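PDB 5UB3: phosphate-binding protein from Xanthomonas axonopodis pv. citri, which probably acts as a periplasmic substrate-binding receptor of the phosphonate-binding family, paired with a diguanylate cyclase, and binds chloride in this crystal form. Local coordinates for residues Leu90-Arg100 / Asp177-Trp186; Val60-Met71 / Val209-Met220. All blocks are in the same frame, centred on the assembly; numbering follows the deposited sequence.

Interaction 1 of 2, residues Leu90-Arg100 / Asp177-Trp186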
# COMPACT_ATOMS: atom_id res chain seq x y z
N LEU A 90 1.93 12.76 6.33
CA LEU A 90 2.60 11.70 7.10
C LEU A 90 3.54 10.97 6.20
O LEU A 90 3.15 10.47 5.13
CB LEU A 90 1.55 10.71 7.63
CG LEU A 90 0.48 11.31 8.52
CD1 LEU A 90 -0.56 10.28 8.86
CD2 LEU A 90 1.10 11.88 9.80
N ARG A 91 4.76 10.88 6.65
CA ARG A 91 5.74 10.09 5.96
C ARG A 91 5.63 8.60 6.24
O ARG A 91 6.10 7.82 5.41
CB ARG A 91 7.08 10.50 6.45
CG ARG A 91 7.47 11.88 5.97
CD ARG A 91 8.96 11.87 6.23
NE ARG A 91 9.62 13.08 5.94
CZ ARG A 91 10.88 13.28 6.32
NH1 ARG A 91 11.56 12.30 6.95
NH2 ARG A 91 11.47 14.43 6.03
N ASP A 92 5.15 8.25 7.45
CA ASP A 92 5.12 6.86 7.94
C ASP A 92 3.71 6.44 8.20
O ASP A 92 2.78 7.25 8.35
CB ASP A 92 5.90 6.72 9.26
CG ASP A 92 7.41 6.71 9.09
OD1 ASP A 92 7.97 6.88 7.96
OD2 ASP A 92 8.09 6.47 10.12
N PHE A 93 3.54 5.13 8.26
CA PHE A 93 2.36 4.58 8.85
C PHE A 93 2.65 3.24 9.50
O PHE A 93 3.74 2.72 9.36
CB PHE A 93 1.21 4.60 7.85
CG PHE A 93 1.30 3.60 6.71
CD1 PHE A 93 2.46 2.87 6.41
CD2 PHE A 93 0.16 3.39 5.94
CE1 PHE A 93 2.49 1.97 5.37
CE2 PHE A 93 0.16 2.48 4.88
CZ PHE A 93 1.33 1.76 4.61
N HIS A 94 1.64 2.64 10.14
CA HIS A 94 1.78 1.33 10.74
C HIS A 94 0.47 0.63 10.73
O HIS A 94 -0.52 1.24 10.44
CB HIS A 94 2.33 1.36 12.16
CG HIS A 94 1.51 2.13 13.13
ND1 HIS A 94 1.64 3.48 13.29
CD2 HIS A 94 0.57 1.73 14.00
CE1 HIS A 94 0.83 3.89 14.25
NE2 HIS A 94 0.15 2.84 14.67
N THR A 95 0.53 -0.67 10.99
CA THR A 95 -0.67 -1.50 11.07
C THR A 95 -1.16 -1.56 12.49
O THR A 95 -0.36 -1.64 13.43
CB THR A 95 -0.42 -2.85 10.42
OG1 THR A 95 -0.36 -2.64 9.00
CG2 THR A 95 -1.58 -3.79 10.74
N LEU A 96 -2.47 -1.46 12.64
CA LEU A 96 -3.11 -1.77 13.90
C LEU A 96 -4.05 -2.94 13.75
O LEU A 96 -4.66 -3.18 12.69
CB LEU A 96 -3.77 -0.55 14.49
CG LEU A 96 -4.68 0.35 13.69
CD1 LEU A 96 -5.96 -0.42 13.53
CD2 LEU A 96 -4.94 1.72 14.35
N PHE A 97 -4.10 -3.73 14.80
CA PHE A 97 -5.03 -4.85 14.84
C PHE A 97 -6.11 -4.40 15.76
O PHE A 97 -5.84 -3.88 16.83
CB PHE A 97 -4.38 -6.08 15.41
CG PHE A 97 -3.35 -6.71 14.50
CD1 PHE A 97 -2.11 -6.14 14.35
CD2 PHE A 97 -3.62 -7.89 13.85
CE1 PHE A 97 -1.16 -6.74 13.55
CE2 PHE A 97 -2.69 -8.49 13.03
CZ PHE A 97 -1.43 -7.92 12.90
N PHE A 98 -7.36 -4.63 15.40
CA PHE A 98 -8.43 -4.22 16.25
C PHE A 98 -9.50 -5.30 16.36
O PHE A 98 -9.65 -6.13 15.47
CB PHE A 98 -9.03 -2.91 15.75
CG PHE A 98 -9.70 -3.04 14.44
CD1 PHE A 98 -8.97 -2.88 13.26
CD2 PHE A 98 -11.07 -3.36 14.36
CE1 PHE A 98 -9.58 -3.03 12.03
CE2 PHE A 98 -11.68 -3.51 13.15
CZ PHE A 98 -10.94 -3.36 11.98
N VAL A 99 -10.22 -5.25 17.45
CA VAL A 99 -11.36 -6.13 17.70
C VAL A 99 -12.57 -5.40 18.22
O VAL A 99 -12.48 -4.24 18.63
CB VAL A 99 -11.03 -7.15 18.79
CG1 VAL A 99 -9.83 -7.97 18.37
CG2 VAL A 99 -10.82 -6.47 20.15
N ARG A 100 -13.68 -6.11 18.29
CA ARG A 100 -14.80 -5.59 19.07
C ARG A 100 -14.41 -5.44 20.53
O ARG A 100 -13.65 -6.22 21.09
CB ARG A 100 -16.02 -6.47 18.95
CG ARG A 100 -16.65 -6.37 17.57
CD ARG A 100 -18.02 -7.00 17.60
NE ARG A 100 -18.83 -6.40 18.67
CZ ARG A 100 -19.68 -5.38 18.54
NH1 ARG A 100 -19.92 -4.79 17.35
NH2 ARG A 100 -20.35 -4.97 19.63
N ASP A 177 -13.01 -12.11 13.97
CA ASP A 177 -12.66 -11.66 15.27
C ASP A 177 -11.77 -10.40 15.24
O ASP A 177 -11.90 -9.52 16.09
CB ASP A 177 -11.91 -12.75 16.02
CG ASP A 177 -12.72 -14.06 16.13
OD1 ASP A 177 -13.86 -14.00 16.55
OD2 ASP A 177 -12.19 -15.12 15.77
N VAL A 178 -10.86 -10.36 14.29
CA VAL A 178 -9.81 -9.31 14.30
C VAL A 178 -9.68 -8.68 12.95
O VAL A 178 -9.85 -9.33 11.91
CB VAL A 178 -8.45 -9.85 14.78
CG1 VAL A 178 -7.44 -8.73 14.93
CG2 VAL A 178 -8.51 -10.69 16.05
N GLY A 179 -9.39 -7.37 12.95
CA GLY A 179 -9.17 -6.68 11.72
C GLY A 179 -7.80 -6.03 11.70
O GLY A 179 -7.28 -5.75 12.77
N ALA A 180 -7.22 -5.86 10.50
CA ALA A 180 -5.96 -5.13 10.37
C ALA A 180 -6.19 -3.98 9.41
O ALA A 180 -6.75 -4.16 8.37
CB ALA A 180 -4.86 -6.01 9.88
N LEU A 181 -5.80 -2.78 9.84
CA LEU A 181 -5.82 -1.58 8.97
C LEU A 181 -4.64 -0.69 9.34
O LEU A 181 -4.07 -0.88 10.43
CB LEU A 181 -7.07 -0.80 9.24
CG LEU A 181 -8.41 -1.33 8.77
CD1 LEU A 181 -9.49 -0.37 9.24
CD2 LEU A 181 -8.47 -1.42 7.28
N SER A 182 -4.31 0.33 8.51
CA SER A 182 -3.26 1.29 8.88
C SER A 182 -3.82 2.21 9.96
O SER A 182 -5.03 2.42 10.10
CB SER A 182 -2.81 2.20 7.71
OG SER A 182 -3.79 3.18 7.50
N ASN A 183 -2.92 2.82 10.70
CA ASN A 183 -3.28 3.83 11.67
C ASN A 183 -3.96 4.99 11.03
O ASN A 183 -4.78 5.60 11.61
CB ASN A 183 -2.06 4.28 12.42
CG ASN A 183 -1.05 4.96 11.52
OD1 ASN A 183 -0.64 4.46 10.47
ND2 ASN A 183 -0.68 6.14 11.93
N VAL A 184 -3.66 5.25 9.77
CA VAL A 184 -4.31 6.35 9.04
C VAL A 184 -5.74 5.99 8.66
O VAL A 184 -6.70 6.79 8.80
CB VAL A 184 -3.54 6.70 7.77
CG1 VAL A 184 -4.20 7.88 7.07
CG2 VAL A 184 -2.11 7.01 8.12
N ASP A 185 -5.89 4.76 8.18
CA ASP A 185 -7.19 4.21 7.90
C ASP A 185 -8.13 4.29 9.07
O ASP A 185 -9.30 4.61 8.90
CB ASP A 185 -7.09 2.74 7.56
CG ASP A 185 -6.41 2.46 6.27
OD1 ASP A 185 -6.36 3.30 5.35
OD2 ASP A 185 -5.96 1.31 6.16
N TRP A 186 -7.61 4.03 10.27
CA TRP A 186 -8.37 4.10 11.49
C TRP A 186 -9.14 5.42 11.66
O TRP A 186 -10.22 5.42 12.21
CB TRP A 186 -7.41 3.94 12.65
CG TRP A 186 -8.03 3.83 14.01
CD1 TRP A 186 -7.92 4.73 15.04
CD2 TRP A 186 -8.82 2.71 14.54
NE1 TRP A 186 -8.58 4.26 16.14
CE2 TRP A 186 -9.14 3.03 15.86
CE3 TRP A 186 -9.28 1.50 13.99
CZ2 TRP A 186 -9.89 2.17 16.69
CZ3 TRP A 186 -10.03 0.63 14.81
CH2 TRP A 186 -10.33 0.98 16.14
O HOH W 1 1.56 7.60 10.68
O HOH W 2 -14.09 -8.82 17.55

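Interaction 2 of 2, residues Val60-Met71 / Val209-Met220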
# COMPACT_ATOMS: atom_id res chain seq x y z
N VAL A 60 4.15 0.10 -18.18
CA VAL A 60 4.01 1.11 -17.20
C VAL A 60 5.38 1.60 -16.84
O VAL A 60 6.32 0.83 -16.63
CB VAL A 60 3.31 0.55 -15.96
CG1 VAL A 60 3.37 1.50 -14.77
CG2 VAL A 60 1.84 0.22 -16.32
N ASP A 61 5.47 2.91 -16.68
CA ASP A 61 6.73 3.54 -16.35
C ASP A 61 6.90 3.93 -14.91
O ASP A 61 8.01 3.91 -14.42
CB ASP A 61 6.91 4.75 -17.17
CG ASP A 61 6.99 4.43 -18.66
OD1 ASP A 61 7.85 3.65 -19.06
OD2 ASP A 61 6.17 4.98 -19.41
N TRP A 62 5.83 4.33 -14.26
CA TRP A 62 5.89 5.02 -13.01
C TRP A 62 4.64 4.67 -12.23
O TRP A 62 3.55 4.70 -12.78
CB TRP A 62 6.02 6.52 -13.29
CG TRP A 62 5.63 7.45 -12.18
CD1 TRP A 62 5.83 7.28 -10.82
CD2 TRP A 62 5.01 8.71 -12.33
NE1 TRP A 62 5.33 8.36 -10.12
CE2 TRP A 62 4.84 9.27 -11.02
CE3 TRP A 62 4.57 9.44 -13.43
CZ2 TRP A 62 4.19 10.49 -10.80
CZ3 TRP A 62 3.95 10.69 -13.21
CH2 TRP A 62 3.77 11.19 -11.90
N VAL A 63 4.83 4.21 -11.00
CA VAL A 63 3.71 3.93 -10.13
C VAL A 63 3.94 4.63 -8.80
O VAL A 63 5.08 4.79 -8.37
CB VAL A 63 3.48 2.44 -9.90
CG1 VAL A 63 3.18 1.69 -11.19
CG2 VAL A 63 4.66 1.84 -9.14
N SER A 64 2.85 5.00 -8.12
CA SER A 64 2.93 5.56 -6.82
C SER A 64 2.22 4.56 -5.96
O SER A 64 1.07 4.35 -6.19
CB SER A 64 2.21 6.89 -6.75
OG SER A 64 2.44 7.48 -5.47
N GLU A 65 2.90 3.95 -5.01
CA GLU A 65 2.38 2.77 -4.22
C GLU A 65 2.76 2.88 -2.78
O GLU A 65 3.76 3.57 -2.44
CB GLU A 65 3.02 1.48 -4.69
CG GLU A 65 2.63 1.08 -6.07
CD GLU A 65 1.19 0.69 -6.21
OE1 GLU A 65 0.50 0.48 -5.23
OE2 GLU A 65 0.76 0.61 -7.38
N THR A 66 2.05 2.13 -1.93
CA THR A 66 2.49 2.02 -0.58
C THR A 66 3.74 1.18 -0.58
O THR A 66 3.95 0.44 -1.48
CB THR A 66 1.42 1.38 0.28
OG1 THR A 66 1.25 0.05 -0.20
CG2 THR A 66 0.07 2.21 0.19
N THR A 67 4.56 1.31 0.43
CA THR A 67 5.88 0.73 0.40
C THR A 67 5.97 -0.79 0.32
O THR A 67 6.88 -1.29 -0.29
CB THR A 67 6.69 1.25 1.57
OG1 THR A 67 5.93 1.11 2.76
CG2 THR A 67 7.01 2.70 1.34
N GLY A 68 5.06 -1.52 0.95
CA GLY A 68 5.01 -2.96 0.81
C GLY A 68 4.77 -3.42 -0.63
O GLY A 68 5.51 -4.26 -1.14
N ALA A 69 3.70 -2.94 -1.26
CA ALA A 69 3.43 -3.20 -2.68
C ALA A 69 4.61 -2.85 -3.50
O ALA A 69 4.98 -3.52 -4.48
CB ALA A 69 2.21 -2.41 -3.15
N ALA A 70 5.21 -1.73 -3.14
CA ALA A 70 6.40 -1.29 -3.88
C ALA A 70 7.49 -2.33 -3.83
O ALA A 70 8.14 -2.59 -4.83
CB ALA A 70 6.91 0.04 -3.34
N MET A 71 7.70 -2.90 -2.65
CA MET A 71 8.72 -3.89 -2.49
C MET A 71 8.36 -5.18 -3.21
O MET A 71 9.26 -5.82 -3.73
CB MET A 71 9.07 -4.11 -1.00
CG MET A 71 9.66 -2.86 -0.36
SD MET A 71 11.16 -2.30 -1.15
CE MET A 71 10.61 -1.01 -2.31
N VAL A 209 6.57 2.15 9.17
CA VAL A 209 7.41 2.06 7.98
C VAL A 209 7.11 3.30 7.17
O VAL A 209 6.06 3.89 7.36
CB VAL A 209 7.11 0.76 7.16
CG1 VAL A 209 7.42 -0.50 7.97
CG2 VAL A 209 5.68 0.77 6.71
N PRO A 210 7.98 3.64 6.21
CA PRO A 210 7.60 4.68 5.32
C PRO A 210 6.36 4.27 4.56
O PRO A 210 6.21 3.14 4.16
CB PRO A 210 8.76 4.87 4.38
CG PRO A 210 9.77 3.88 4.75
CD PRO A 210 9.21 2.97 5.80
N ARG A 211 5.52 5.25 4.39
CA ARG A 211 4.19 5.11 3.90
C ARG A 211 4.07 4.82 2.41
O ARG A 211 3.31 3.94 1.98
CB ARG A 211 3.55 6.45 4.21
CG ARG A 211 2.23 6.57 3.62
CD ARG A 211 1.30 7.27 4.52
NE ARG A 211 0.00 6.89 4.02
CZ ARG A 211 -1.08 7.61 4.21
NH1 ARG A 211 -1.07 8.75 4.90
NH2 ARG A 211 -2.20 7.14 3.68
N ALA A 212 4.78 5.58 1.59
CA ALA A 212 4.59 5.42 0.14
C ALA A 212 5.83 5.86 -0.57
O ALA A 212 6.68 6.49 0.04
CB ALA A 212 3.40 6.19 -0.35
N VAL A 213 5.91 5.48 -1.85
CA VAL A 213 7.13 5.65 -2.63
C VAL A 213 6.72 5.68 -4.08
O VAL A 213 5.83 4.95 -4.53
CB VAL A 213 8.13 4.51 -2.35
CG1 VAL A 213 7.54 3.17 -2.58
CG2 VAL A 213 9.43 4.62 -3.14
N GLU A 214 7.39 6.54 -4.84
CA GLU A 214 7.30 6.53 -6.29
C GLU A 214 8.30 5.53 -6.83
O GLU A 214 9.50 5.58 -6.52
CB GLU A 214 7.63 7.96 -6.82
CG GLU A 214 6.76 9.03 -6.18
CD GLU A 214 5.29 8.68 -6.29
OE1 GLU A 214 4.87 8.50 -7.43
OE2 GLU A 214 4.59 8.57 -5.25
N MET A 215 7.83 4.63 -7.68
CA MET A 215 8.69 3.64 -8.29
C MET A 215 8.69 3.85 -9.78
O MET A 215 7.67 4.24 -10.37
CB MET A 215 8.22 2.23 -8.02
CG MET A 215 7.96 1.88 -6.57
SD MET A 215 9.48 1.63 -5.62
CE MET A 215 10.05 0.07 -6.21
N VAL A 216 9.82 3.56 -10.38
CA VAL A 216 9.91 3.56 -11.83
C VAL A 216 10.44 2.27 -12.31
O VAL A 216 11.24 1.57 -11.64
CB VAL A 216 10.74 4.70 -12.44
CG1 VAL A 216 10.08 6.05 -12.19
CG2 VAL A 216 12.19 4.64 -11.97
N ARG A 217 10.06 1.95 -13.53
CA ARG A 217 10.38 0.67 -14.05
C ARG A 217 11.87 0.50 -14.28
O ARG A 217 12.58 1.41 -14.70
CB ARG A 217 9.63 0.38 -15.32
CG ARG A 217 10.07 1.18 -16.51
CD ARG A 217 9.41 0.58 -17.73
NE ARG A 217 9.72 1.39 -18.87
CZ ARG A 217 10.80 1.24 -19.64
NH1 ARG A 217 11.72 0.30 -19.42
NH2 ARG A 217 10.96 2.06 -20.65
N THR A 218 12.26 -0.76 -14.09
CA THR A 218 13.54 -1.27 -14.56
C THR A 218 13.71 -0.89 -16.00
O THR A 218 12.78 -1.05 -16.85
CB THR A 218 13.51 -2.78 -14.51
OG1 THR A 218 13.26 -3.21 -13.17
CG2 THR A 218 14.86 -3.41 -15.08
N GLY A 219 14.87 -0.35 -16.30
CA GLY A 219 15.16 0.06 -17.68
C GLY A 219 14.60 1.38 -18.21
O GLY A 219 14.86 1.75 -19.38
N MET A 220 13.86 2.14 -17.39
CA MET A 220 13.51 3.51 -17.79
C MET A 220 14.79 4.24 -18.19
O MET A 220 15.82 4.09 -17.58
CB MET A 220 12.86 4.27 -16.65
CG MET A 220 12.61 5.73 -16.94
SD MET A 220 11.82 6.44 -15.50
CE MET A 220 10.15 6.07 -15.94
O HOH W 3 8.38 2.43 -21.48

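Interaction 1 of 2, residues Leu90-Arg100 / Asp177-Trp186
His-94 and Asn-183 meet through backbone and side chain together. The Asn-183 amide is stacked against the imidazole, with the two planes 19° apart. Asn-183 CB lies over the same ring, 3.6 Å from its centroid. Asn-183 OD1 accepts from His-94 N at 2.9 Å, with the donor above the carbonyl plane. Asn-183 N returns a bond to His-94 O. The His-94 CG sits between backbone N and carbonyl carbon (chi1 59°), which turns the ring over the amide.

Further along, Leu-96 pairs with Leu-181 and Phe-98 with Gly-179, each through two backbone bonds. Leu-96 N to Leu-181 O is 2.8 Å. Phe-98 lays one ring face on the bare backbone of Gly-179, whose CA is 4.0 Å from the ring centroid. Trp-186 meets Phe-98 obliquely, CZ3 to CG at 3.7 Å. Leu-96 CD2 sits over one face of the five-membered ring of Trp-186, toward its rim, in a CH-pi contact.

The Leu-96/Leu-181 and Phe-98/Gly-179 pairs join antiparallel strands in one lobe of the two-lobed periplasmic binding protein fold. Strand 178-182 then gives way to a short helical turn. Ser-182 and Asp-185 form a capping box there: Asp-185 N donates to Ser-182 OG at 2.7 Å, and Ser-182 N donates to Asp-185 OD2. In the second shell, Lys-164 forms a salt bridge with Asp-185. Arg-205 hydrogen-bonds His-94 NE2. One water links Asp-92 O to Asn-183 ND2.

Interaction 2 of 2, residues Val60-Met71 / Val209-Met220
Glu-214 reaches Trp-62 and Ser-64 by bending. Its CG is anti to the carbonyl carbon (chi1 -55°) and the chain bends at chi2, which carries the carboxylate over to Ser-64 on the neighbouring strand. Trp-62 has its CG anti to the backbone N (chi1 160°), and this brings the indole N-H to the same carboxylate.

Trp-62 NE1 donates to Glu-214 OE1 at 2.7 Å. The bond lies near the indole plane and uses the anti lone pair of OE1. The ring and carboxylate planes are 76° apart. Ser-64 OG donates to the other oxygen, Glu-214 OE2. The modelled separation of 2.4 Å is very short, so its exact value is doubtful. Thr-85 also bonds OE2, and Arg-87 bonds Ser-64 OG. Both carboxylate oxygens are therefore held, which should fix the group's rotation.

The strands run antiparallel. Val-63 with Met-215 and Glu-65 with Val-213 are hydrogen-bonded pairs; Met-215 N to Val-63 O is 2.8 Å. On the face bearing Met-215, the thioether bends over Ala-70, SD to CB at 3.8 Å. Its CE meets Met-71 CE at 4.1 Å. Ala-70 CB and Val-213 CG1 are modelled closer than carbons usually come, so their exact fit is doubtful. At the far end, Arg-217 NE forms a salt bridge with Asp-61 OD1 at 2.9 Å, in the guanidinium plane. Val-6 N holds the other oxygen of Asp-61. A type II turn follows from Arg-217 to Met-220.

The contact forms part of the sheet core of one lobe. Strand 4-8 runs parallel to strand 62-66, and strand 79-87 pairs with strand 209-217. Helix 222-235 covers the face with Trp-62 and Val-216, while helix 259-277 packs on Thr-67 and Met-71.

In the fold
After strands 4-8 and 39-42 the chain reaches 60-71, a strand and the start of a helix in one lobe. It then runs through strand 79-87 to 90-100, which leads into the other lobe. There 177-186 returns and closes the loop of interaction 1. The chain comes back through strand 200-205 to 209-220, where interaction 2 closes the larger loop. Interaction 1 is nested inside it. The two touch where 90-100 and 209-220 run side by side: Arg-91 O and Arg-211 N are 2.8 Å apart. Segment 90-100 and the run from strand 200-205 to strand 209-217 are thus two neighbouring crossings between the lobes, consistent with the hinge of a periplasmic binding protein.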